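PDB 6Q2F: glycoside hydrolase family protein, which probably cleaves terminal alpha-L-rhamnose from rhamnosylated compounds by hydrolysis. Local coordinates for residues Met390-Tyr394 and His588-Leu592; Thr177-Gln181 and Tyr382-Phe388; Gln519-Arg524 and Arg555-Leu560. All coordinates share one frame; numbering follows the deposited sequence.

Contact 1: residues Met390-Tyr394 and His588-Leu592; sequences MSRDY and HRPML
The guanidinium of Arg589 has Tyr394 CE2 3.7 Å above one face, offset toward the rim, and the two planes stand 78° apart. The Tyr394 ring carries Ser391 CB on one face, 3.8 Å above its plane and toward the rim. It also makes a cation-pi contact with Arg554. Arg392 O comes to the edge of the Arg589 guanidinium, near its plane, and accepts a weak hydrogen bond from NH1 at 3.3 Å. Arg589 NH1 makes a second weak bond, to Ser391 O at 3.2 Å. The Arg589 chain gets there by running nearly straight from CG to NE, with CG anti to the backbone N (chi1 -171°). Arg392 NH2 comes to the edge of the imidazole, 3.3 Å from His588 CD2, without bonding to it; Arg392 is poorly ordered.

Met390 is a selenomethionine bent at chi2 and chi3. Its CG rests 3.4 Å from Arg589 O. Its SE lies 3.6 Å from Leu592 CD2, which also approaches Tyr394.

The arginines and the histidine have stronger partners outside the two loops. Arg589 NH2 forms a salt bridge with Glu741; Asp750 takes Arg392 NH2 and His588 NE2. Thr384 pairs with the hydroxyls of Ser391 and Tyr394. The loop after strand 579-582 of the (beta/alpha)8 barrel also carries the sodium-site residues Glu583 and Glu586, and the side chain of Pro590 is about 10 Å from the ion. The direct bonds are weak, and Met390-Leu592 packing joins the loops. Glu741 and the carbonyl bonds together probably limit where the Arg589 guanidinium can lie, while the outside acids probably balance the positive charge.

Contact 2: residues Thr177-Gln181 and Tyr382-Phe388; sequences TGPFQ and YETKAGF
Phe180 and Phe388 form a T-shaped (edge-to-face) aromatic pair. The edge of Phe180 points at the face of Phe388, with the planes at 80° and the centroids 4.9 Å apart. Phe180 CD2 stands 3.6 Å above the Phe388 plane, over the ring centre. Phe180 CG is anti to the backbone N (chi1 178°), which carries the ring out toward the segment 382-388.

Other contacts are van der Waals. Tyr382 OH lies in the plane of the Phe180 ring, at its edge, 3.5 Å from Phe180 CZ. The two side chains cross at about a right angle. Glu383 CG touches Phe180 CE2 more loosely, at 4.2 Å. Pro179 O approaches Phe388 CD1 at 3.5 Å.

No hydrogen bond joins the two segments. Within 382-388, a Schellman motif ends the helix. Gly387 has a positive phi of 87°. Phe388 N bonds to Glu383 O, and Gly387 N bonds to Thr384 O. This turn brings Phe388 to Phe180. Glu383 OE2 is hydrogen-bonded to Thr317 OG1.

The contact is buried. Trp155 of strand 151-160 touches both Tyr382 and Phe388, and Lys152 of the same strand also packs on Phe388. Pro315 touches Phe180. The loop 177-181 is thereby joined to the end of helix 382-385 beside the four-stranded antiparallel sheet that contains strand 151-160.

Contact 3: residues Gln519-Arg524 and Arg555-Leu560; sequences QFQRLR and RTLADL
Thr556 packs as a knob into a hole formed by Gln519, Phe520, Leu523 and Arg524, where 519-524 (on helix 516-524) crosses 555-560 (on helix 543-575) almost perpendicularly. The axes of these two segments are 9.9 Å apart at closest approach, and their directions differ by 93°.

Arg524 and Asp559 come from opposite directions and form a salt bridge. Arg524 grips Asp559 end-on, with NH1 and NH2 both bonded to OD2, and this oxygen lies in the guanidinium plane. The two flat groups are turned 50° from each other. NH1 meets OD2 on its anti side, tilted 31° out of the carboxylate plane, while NH2 meets it nearly along the C-O axis.

Arg524 also slides past Thr556, giving its NH1 a second bond, to Thr556 OG1 at 3.0 Å. That hydroxyl is also bonded to Asp552 O. The arginine chain bends at chi2 and chi3, and its guanidinium is held between Leu523 CB on one face and Arg555 CG on the opposite face. Arg524 CG sits over the centre of the Phe520 ring. Arg555 crosses Arg524 at about a right angle; its own charge is paired with Glu740.

Leu560 crosses Gln519 at a slant, placing CD2 3.4 Å from Gln519 CD. Leu523 CD1 packs on Asp559 CB at 3.7 Å. Arg522 holds the amide of Gln519 side-on, and Gln519 OE1 accepts from Arg522 NH2 at 2.8 Å and from Arg522 NE at 3.2 Å.

Overall arrangement
The three contacts all lie in the alpha-L-rhamnosidase part of the chain. Contact 2 closes before contact 1 opens, and contact 3 is nested inside the loop closed by contact 1. The centres of contacts 1 and 2 are about 13 Å apart. They join through Thr384, whose backbone O meets Tyr394 OH at 2.8 Å. Contact 3 is about 17 Å from contact 1 by centres and touches it where Leu557 of helix 543-575 packs on Leu592. Contacts 2 and 3 do not touch. Contact 1 therefore links the region beside the antiparallel sheet to helix 543-575, which leads into strand 579-582 of the eight-stranded (beta/alpha)8 barrel.

Contact 1: residues Met390-Tyr394 and His588-Leu592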
loop_
_atom_site.group_PDB
_atom_site.type_symbol
_atom_site.label_atom_id
_atom_site.label_comp_id
_atom_site.label_asym_id
_atom_site.label_seq_id
_atom_site.Cartn_x
_atom_site.Cartn_y
_atom_site.Cartn_z
HETATM N N MSE A 390 11.615 12.022 4.715
HETATM C CA MSE A 390 10.237 12.039 5.173
HETATM C C MSE A 390 10.105 12.167 6.682
HETATM O O MSE A 390 10.948 11.685 7.434
HETATM C CB MSE A 390 9.509 10.770 4.703
HETATM C CG MSE A 390 9.208 10.774 3.208
HETATM SE SE MSE A 390 8.205 12.341 2.680
HETATM C CE MSE A 390 9.675 13.487 2.043
ATOM N N SER A 391 9.049 12.841 7.127
ATOM C CA SER A 391 8.595 12.730 8.502
ATOM C C SER A 391 7.209 12.110 8.465
ATOM O O SER A 391 6.456 12.303 7.506
ATOM C CB SER A 391 8.586 14.089 9.228
ATOM O OG SER A 391 9.883 14.650 9.265
ATOM N N ARG A 392 6.903 11.331 9.463
ATOM C CA ARG A 392 5.641 10.693 9.533
ATOM C C ARG A 392 4.508 11.678 9.716
ATOM O O ARG A 392 3.467 11.542 9.158
ATOM C CB ARG A 392 5.672 9.664 10.633
ATOM C CG ARG A 392 4.349 9.001 10.851
ATOM C CD ARG A 392 4.383 8.042 12.014
ATOM N NE ARG A 392 3.638 6.837 11.673
ATOM C CZ ARG A 392 3.750 6.179 10.518
ATOM N NH1 ARG A 392 4.543 6.608 9.557
ATOM N NH2 ARG A 392 3.045 5.101 10.329
ATOM N N ASP A 393 4.743 12.679 10.520
ATOM C CA ASP A 393 3.752 13.684 10.892
ATOM C C ASP A 393 4.480 15.014 10.959
ATOM O O ASP A 393 5.201 15.282 11.922
ATOM C CB ASP A 393 3.094 13.347 12.233
ATOM C CG ASP A 393 2.100 14.410 12.684
ATOM O OD1 ASP A 393 1.774 15.319 11.887
ATOM O OD2 ASP A 393 1.626 14.320 13.831
ATOM N N TYR A 394 4.294 15.849 9.936
ATOM C CA TYR A 394 5.006 17.115 9.919
ATOM C C TYR A 394 4.472 18.082 10.965
ATOM O O TYR A 394 5.172 19.037 11.325
ATOM C CB TYR A 394 4.943 17.725 8.523
ATOM C CG TYR A 394 5.958 17.122 7.579
ATOM C CD1 TYR A 394 7.288 17.518 7.636
ATOM C CD2 TYR A 394 5.603 16.157 6.645
ATOM C CE1 TYR A 394 8.236 16.997 6.789
ATOM C CE2 TYR A 394 6.562 15.615 5.784
ATOM C CZ TYR A 394 7.884 16.049 5.864
ATOM O OH TYR A 394 8.865 15.553 5.027
ATOM N N HIS A 588 3.649 2.670 4.757
ATOM C CA HIS A 588 3.944 3.886 5.539
ATOM C C HIS A 588 4.067 5.074 4.582
ATOM O O HIS A 588 3.158 5.314 3.776
ATOM C CB HIS A 588 5.153 3.637 6.411
ATOM C CG HIS A 588 4.938 2.577 7.436
ATOM N ND1 HIS A 588 5.030 1.234 7.146
ATOM C CD2 HIS A 588 4.618 2.658 8.748
ATOM C CE1 HIS A 588 4.790 0.532 8.239
ATOM N NE2 HIS A 588 4.536 1.371 9.225
ATOM N N ARG A 589 5.163 5.832 4.618
ATOM C CA ARG A 589 5.261 7.101 3.908
ATOM C C ARG A 589 6.601 7.153 3.192
ATOM O O ARG A 589 7.555 7.784 3.668
ATOM C CB ARG A 589 5.076 8.277 4.872
ATOM C CG ARG A 589 4.949 9.640 4.155
ATOM C CD ARG A 589 4.623 10.764 5.125
ATOM N NE ARG A 589 4.019 11.892 4.415
ATOM C CZ ARG A 589 3.555 12.995 4.994
ATOM N NH1 ARG A 589 3.623 13.145 6.316
ATOM N NH2 ARG A 589 3.019 13.948 4.241
ATOM N N PRO A 590 6.716 6.476 2.048
ATOM C CA PRO A 590 8.009 6.428 1.351
ATOM C C PRO A 590 8.368 7.737 0.664
ATOM O O PRO A 590 9.553 7.986 0.424
ATOM C CB PRO A 590 7.812 5.300 0.331
ATOM C CG PRO A 590 6.359 5.324 0.063
ATOM C CD PRO A 590 5.691 5.686 1.360
HETATM N N MSE A 591 7.381 8.569 0.337
HETATM C CA MSE A 591 7.630 9.882 -0.266
HETATM C C MSE A 591 6.411 10.770 -0.038
HETATM O O MSE A 591 5.400 10.302 0.491
HETATM C CB MSE A 591 7.899 9.763 -1.755
HETATM C CG MSE A 591 6.671 9.314 -2.526
HETATM SE SE MSE A 591 6.880 9.125 -4.448
HETATM C CE MSE A 591 7.322 10.952 -4.971
ATOM N N LEU A 592 6.509 12.040 -0.438
ATOM C CA LEU A 592 5.364 12.936 -0.384
ATOM C C LEU A 592 4.303 12.475 -1.365
ATOM O O LEU A 592 4.588 11.850 -2.392
ATOM C CB LEU A 592 5.771 14.377 -0.705
ATOM C CG LEU A 592 6.714 14.976 0.334
ATOM C CD1 LEU A 592 7.220 16.356 -0.114
ATOM C CD2 LEU A 592 5.976 15.055 1.699
#

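Contact 2: residues Thr177-Gln181 and Tyr382-Phe388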
loop_
_atom_site.group_PDB
_atom_site.type_symbol
_atom_site.label_atom_id
_atom_site.label_comp_id
_atom_site.label_asym_id
_atom_site.label_seq_id
_atom_site.Cartn_x
_atom_site.Cartn_y
_atom_site.Cartn_z
ATOM N N THR A 177 25.347 13.449 -8.166
ATOM C CA THR A 177 24.167 12.604 -8.092
ATOM C C THR A 177 24.076 11.969 -6.701
ATOM O O THR A 177 25.057 11.426 -6.191
ATOM C CB THR A 177 24.240 11.542 -9.182
ATOM O OG1 THR A 177 24.128 12.183 -10.457
ATOM C CG2 THR A 177 23.123 10.524 -9.023
ATOM N N GLY A 178 22.899 12.052 -6.077
ATOM C CA GLY A 178 22.762 11.634 -4.702
ATOM C C GLY A 178 21.607 12.348 -4.031
ATOM O O GLY A 178 20.839 13.053 -4.686
ATOM N N PRO A 179 21.462 12.177 -2.706
ATOM C CA PRO A 179 20.232 12.623 -2.033
ATOM C C PRO A 179 20.270 14.058 -1.526
ATOM O O PRO A 179 19.215 14.642 -1.245
ATOM C CB PRO A 179 20.107 11.636 -0.862
ATOM C CG PRO A 179 21.532 11.291 -0.528
ATOM C CD PRO A 179 22.254 11.261 -1.861
ATOM N N PHE A 180 21.453 14.598 -1.291
ATOM C CA PHE A 180 21.553 15.926 -0.740
ATOM C C PHE A 180 22.912 16.557 -0.940
ATOM O O PHE A 180 23.898 15.948 -0.636
ATOM C CB PHE A 180 21.268 15.791 0.729
ATOM C CG PHE A 180 21.357 17.047 1.489
ATOM C CD1 PHE A 180 22.547 17.458 2.010
ATOM C CD2 PHE A 180 20.241 17.788 1.725
ATOM C CE1 PHE A 180 22.626 18.601 2.729
ATOM C CE2 PHE A 180 20.306 18.944 2.440
ATOM C CZ PHE A 180 21.503 19.350 2.945
ATOM N N GLN A 181 22.952 17.770 -1.450
ATOM C CA GLN A 181 24.194 18.486 -1.650
ATOM C C GLN A 181 25.262 17.640 -2.314
ATOM O O GLN A 181 25.121 17.213 -3.425
ATOM C CB GLN A 181 24.669 19.216 -0.398
ATOM C CG GLN A 181 23.797 20.365 0.047
ATOM C CD GLN A 181 23.919 21.579 -0.835
ATOM O OE1 GLN A 181 23.737 21.504 -1.999
ATOM N NE2 GLN A 181 24.264 22.685 -0.259
ATOM N N TYR A 382 14.966 21.503 8.888
ATOM C CA TYR A 382 14.626 21.984 7.551
ATOM C C TYR A 382 14.779 20.885 6.508
ATOM O O TYR A 382 14.019 20.845 5.535
ATOM C CB TYR A 382 15.476 23.209 7.183
ATOM C CG TYR A 382 16.830 22.922 6.560
ATOM C CD1 TYR A 382 16.963 22.729 5.185
ATOM C CD2 TYR A 382 17.973 22.845 7.344
ATOM C CE1 TYR A 382 18.192 22.455 4.615
ATOM C CE2 TYR A 382 19.208 22.583 6.784
ATOM C CZ TYR A 382 19.314 22.391 5.417
ATOM O OH TYR A 382 20.549 22.124 4.858
ATOM N N GLU A 383 15.764 19.992 6.680
ATOM C CA GLU A 383 15.978 18.940 5.689
ATOM C C GLU A 383 14.704 18.134 5.459
ATOM O O GLU A 383 14.306 17.899 4.312
ATOM C CB GLU A 383 17.131 18.025 6.112
ATOM C CG GLU A 383 18.499 18.726 6.187
ATOM C CD GLU A 383 18.846 19.130 7.594
ATOM O OE1 GLU A 383 17.926 19.118 8.436
ATOM O OE2 GLU A 383 20.016 19.463 7.875
ATOM N N THR A 384 14.035 17.705 6.537
ATOM C CA THR A 384 12.813 16.930 6.337
ATOM C C THR A 384 11.667 17.823 5.871
ATOM O O THR A 384 10.885 17.423 5.004
ATOM C CB THR A 384 12.434 16.134 7.599
ATOM O OG1 THR A 384 11.213 15.411 7.367
ATOM C CG2 THR A 384 12.264 17.009 8.807
ATOM N N LYS A 385 11.579 19.052 6.393
ATOM C CA LYS A 385 10.493 19.944 5.981
ATOM C C LYS A 385 10.613 20.335 4.515
ATOM O O LYS A 385 9.599 20.602 3.866
ATOM C CB LYS A 385 10.456 21.204 6.852
ATOM C CG LYS A 385 9.993 20.963 8.287
ATOM C CD LYS A 385 10.290 22.189 9.165
ATOM C CE LYS A 385 9.835 21.959 10.616
ATOM N NZ LYS A 385 10.250 23.067 11.524
ATOM N N ALA A 386 11.831 20.358 3.981
ATOM C CA ALA A 386 12.056 20.662 2.574
ATOM C C ALA A 386 11.912 19.439 1.689
ATOM O O ALA A 386 12.099 19.551 0.474
ATOM C CB ALA A 386 13.448 21.275 2.374
ATOM N N GLY A 387 11.604 18.279 2.257
ATOM C CA GLY A 387 11.360 17.104 1.449
ATOM C C GLY A 387 12.577 16.279 1.094
ATOM O O GLY A 387 12.474 15.396 0.236
ATOM N N PHE A 388 13.729 16.538 1.709
ATOM C CA PHE A 388 14.877 15.680 1.461
ATOM C C PHE A 388 14.749 14.339 2.172
ATOM O O PHE A 388 15.412 13.381 1.770
ATOM C CB PHE A 388 16.167 16.366 1.905
ATOM C CG PHE A 388 16.577 17.514 1.026
ATOM C CD1 PHE A 388 17.079 17.281 -0.245
ATOM C CD2 PHE A 388 16.470 18.817 1.472
ATOM C CE1 PHE A 388 17.453 18.327 -1.056
ATOM C CE2 PHE A 388 16.846 19.873 0.665
ATOM C CZ PHE A 388 17.343 19.626 -0.601
#

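Contact 3: residues Gln519-Arg524 and Arg555-Leu560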
loop_
_atom_site.group_PDB
_atom_site.type_symbol
_atom_site.label_atom_id
_atom_site.label_comp_id
_atom_site.label_asym_id
_atom_site.label_seq_id
_atom_site.Cartn_x
_atom_site.Cartn_y
_atom_site.Cartn_z
ATOM N N GLN A 519 4.327 26.386 -10.727
ATOM C CA GLN A 519 3.374 25.451 -10.137
ATOM C C GLN A 519 2.997 25.895 -8.738
ATOM O O GLN A 519 1.825 25.850 -8.361
ATOM C CB GLN A 519 3.944 24.024 -10.097
ATOM C CG GLN A 519 4.338 23.431 -11.448
ATOM C CD GLN A 519 3.136 23.053 -12.298
ATOM O OE1 GLN A 519 2.009 23.445 -12.010
ATOM N NE2 GLN A 519 3.378 22.305 -13.370
ATOM N N PHE A 520 3.982 26.305 -7.940
ATOM C CA PHE A 520 3.691 26.750 -6.581
ATOM C C PHE A 520 2.766 27.960 -6.601
ATOM O O PHE A 520 1.780 28.015 -5.860
ATOM C CB PHE A 520 5.003 27.064 -5.862
ATOM C CG PHE A 520 4.842 27.461 -4.422
ATOM C CD1 PHE A 520 4.394 28.735 -4.081
ATOM C CD2 PHE A 520 5.180 26.579 -3.408
ATOM C CE1 PHE A 520 4.272 29.109 -2.762
ATOM C CE2 PHE A 520 5.051 26.944 -2.083
ATOM C CZ PHE A 520 4.602 28.221 -1.760
ATOM N N GLN A 521 3.074 28.946 -7.452
ATOM C CA GLN A 521 2.223 30.123 -7.562
ATOM C C GLN A 521 0.803 29.741 -7.954
ATOM O O GLN A 521 -0.169 30.242 -7.376
ATOM C CB GLN A 521 2.815 31.097 -8.582
ATOM C CG GLN A 521 1.902 32.254 -8.889
ATOM C CD GLN A 521 1.982 33.312 -7.827
ATOM O OE1 GLN A 521 3.067 33.775 -7.486
ATOM N NE2 GLN A 521 0.841 33.694 -7.285
ATOM N N ARG A 522 0.656 28.851 -8.933
ATOM C CA ARG A 522 -0.683 28.525 -9.406
ATOM C C ARG A 522 -1.460 27.738 -8.352
ATOM O O ARG A 522 -2.670 27.929 -8.198
ATOM C CB ARG A 522 -0.606 27.739 -10.716
ATOM C CG ARG A 522 -1.891 26.923 -11.050
ATOM C CD ARG A 522 -1.708 26.056 -12.301
ATOM N NE ARG A 522 -0.911 24.846 -12.045
ATOM C CZ ARG A 522 -1.408 23.697 -11.584
ATOM N NH1 ARG A 522 -2.705 23.594 -11.299
ATOM N NH2 ARG A 522 -0.604 22.657 -11.379
ATOM N N LEU A 523 -0.779 26.859 -7.605
ATOM C CA LEU A 523 -1.488 25.986 -6.673
ATOM C C LEU A 523 -1.640 26.589 -5.287
ATOM O O LEU A 523 -2.625 26.290 -4.610
ATOM C CB LEU A 523 -0.778 24.623 -6.559
ATOM C CG LEU A 523 -0.854 23.666 -7.754
ATOM C CD1 LEU A 523 0.267 22.606 -7.733
ATOM C CD2 LEU A 523 -2.210 22.963 -7.768
ATOM N N ARG A 524 -0.674 27.383 -4.824
ATOM C CA ARG A 524 -0.735 27.944 -3.478
ATOM C C ARG A 524 -1.148 29.410 -3.460
ATOM O O ARG A 524 -1.470 29.934 -2.386
ATOM C CB ARG A 524 0.621 27.802 -2.775
ATOM C CG ARG A 524 1.243 26.386 -2.868
ATOM C CD ARG A 524 0.677 25.467 -1.803
ATOM N NE ARG A 524 -0.657 24.963 -2.122
ATOM C CZ ARG A 524 -0.876 23.848 -2.820
ATOM N NH1 ARG A 524 0.162 23.151 -3.284
ATOM N NH2 ARG A 524 -2.122 23.429 -3.057
ATOM N N ARG A 555 3.351 20.425 -0.173
ATOM C CA ARG A 555 2.026 20.166 -0.727
ATOM C C ARG A 555 2.026 20.333 -2.237
ATOM O O ARG A 555 1.321 19.609 -2.958
ATOM C CB ARG A 555 1.001 21.088 -0.074
ATOM C CG ARG A 555 -0.406 20.887 -0.610
ATOM C CD ARG A 555 -1.438 21.393 0.370
ATOM N NE ARG A 555 -2.795 21.245 -0.148
ATOM C CZ ARG A 555 -3.889 21.390 0.591
ATOM N NH1 ARG A 555 -3.774 21.672 1.884
ATOM N NH2 ARG A 555 -5.089 21.232 0.043
ATOM N N THR A 556 2.814 21.267 -2.743
ATOM C CA THR A 556 2.898 21.416 -4.188
ATOM C C THR A 556 3.523 20.187 -4.831
ATOM O O THR A 556 3.084 19.744 -5.900
ATOM C CB THR A 556 3.690 22.679 -4.516
ATOM O OG1 THR A 556 3.021 23.815 -3.942
ATOM C CG2 THR A 556 3.809 22.869 -6.021
ATOM N N LEU A 557 4.548 19.621 -4.199
ATOM C CA LEU A 557 5.152 18.408 -4.738
ATOM C C LEU A 557 4.127 17.275 -4.757
ATOM O O LEU A 557 3.995 16.556 -5.753
ATOM C CB LEU A 557 6.376 18.020 -3.905
ATOM C CG LEU A 557 7.559 18.992 -3.838
ATOM C CD1 LEU A 557 8.558 18.574 -2.769
ATOM C CD2 LEU A 557 8.250 19.041 -5.203
ATOM N N ALA A 558 3.366 17.134 -3.662
ATOM C CA ALA A 558 2.325 16.107 -3.614
ATOM C C ALA A 558 1.282 16.342 -4.694
ATOM O O ALA A 558 0.857 15.396 -5.360
ATOM C CB ALA A 558 1.678 16.075 -2.232
ATOM N N ASP A 559 0.879 17.605 -4.904
ATOM C CA ASP A 559 -0.083 17.915 -5.962
ATOM C C ASP A 559 0.456 17.511 -7.328
ATOM O O ASP A 559 -0.275 16.976 -8.171
ATOM C CB ASP A 559 -0.413 19.417 -5.965
ATOM C CG ASP A 559 -1.295 19.850 -4.781
ATOM O OD1 ASP A 559 -2.005 18.992 -4.187
ATOM O OD2 ASP A 559 -1.270 21.058 -4.459
ATOM N N LEU A 560 1.732 17.797 -7.582
ATOM C CA LEU A 560 2.279 17.532 -8.908
ATOM C C LEU A 560 2.481 16.035 -9.136
ATOM O O LEU A 560 2.271 15.541 -10.246
ATOM C CB LEU A 560 3.578 18.321 -9.107
ATOM C CG LEU A 560 3.467 19.863 -9.070
ATOM C CD1 LEU A 560 4.834 20.524 -9.128
ATOM C CD2 LEU A 560 2.587 20.397 -10.190
#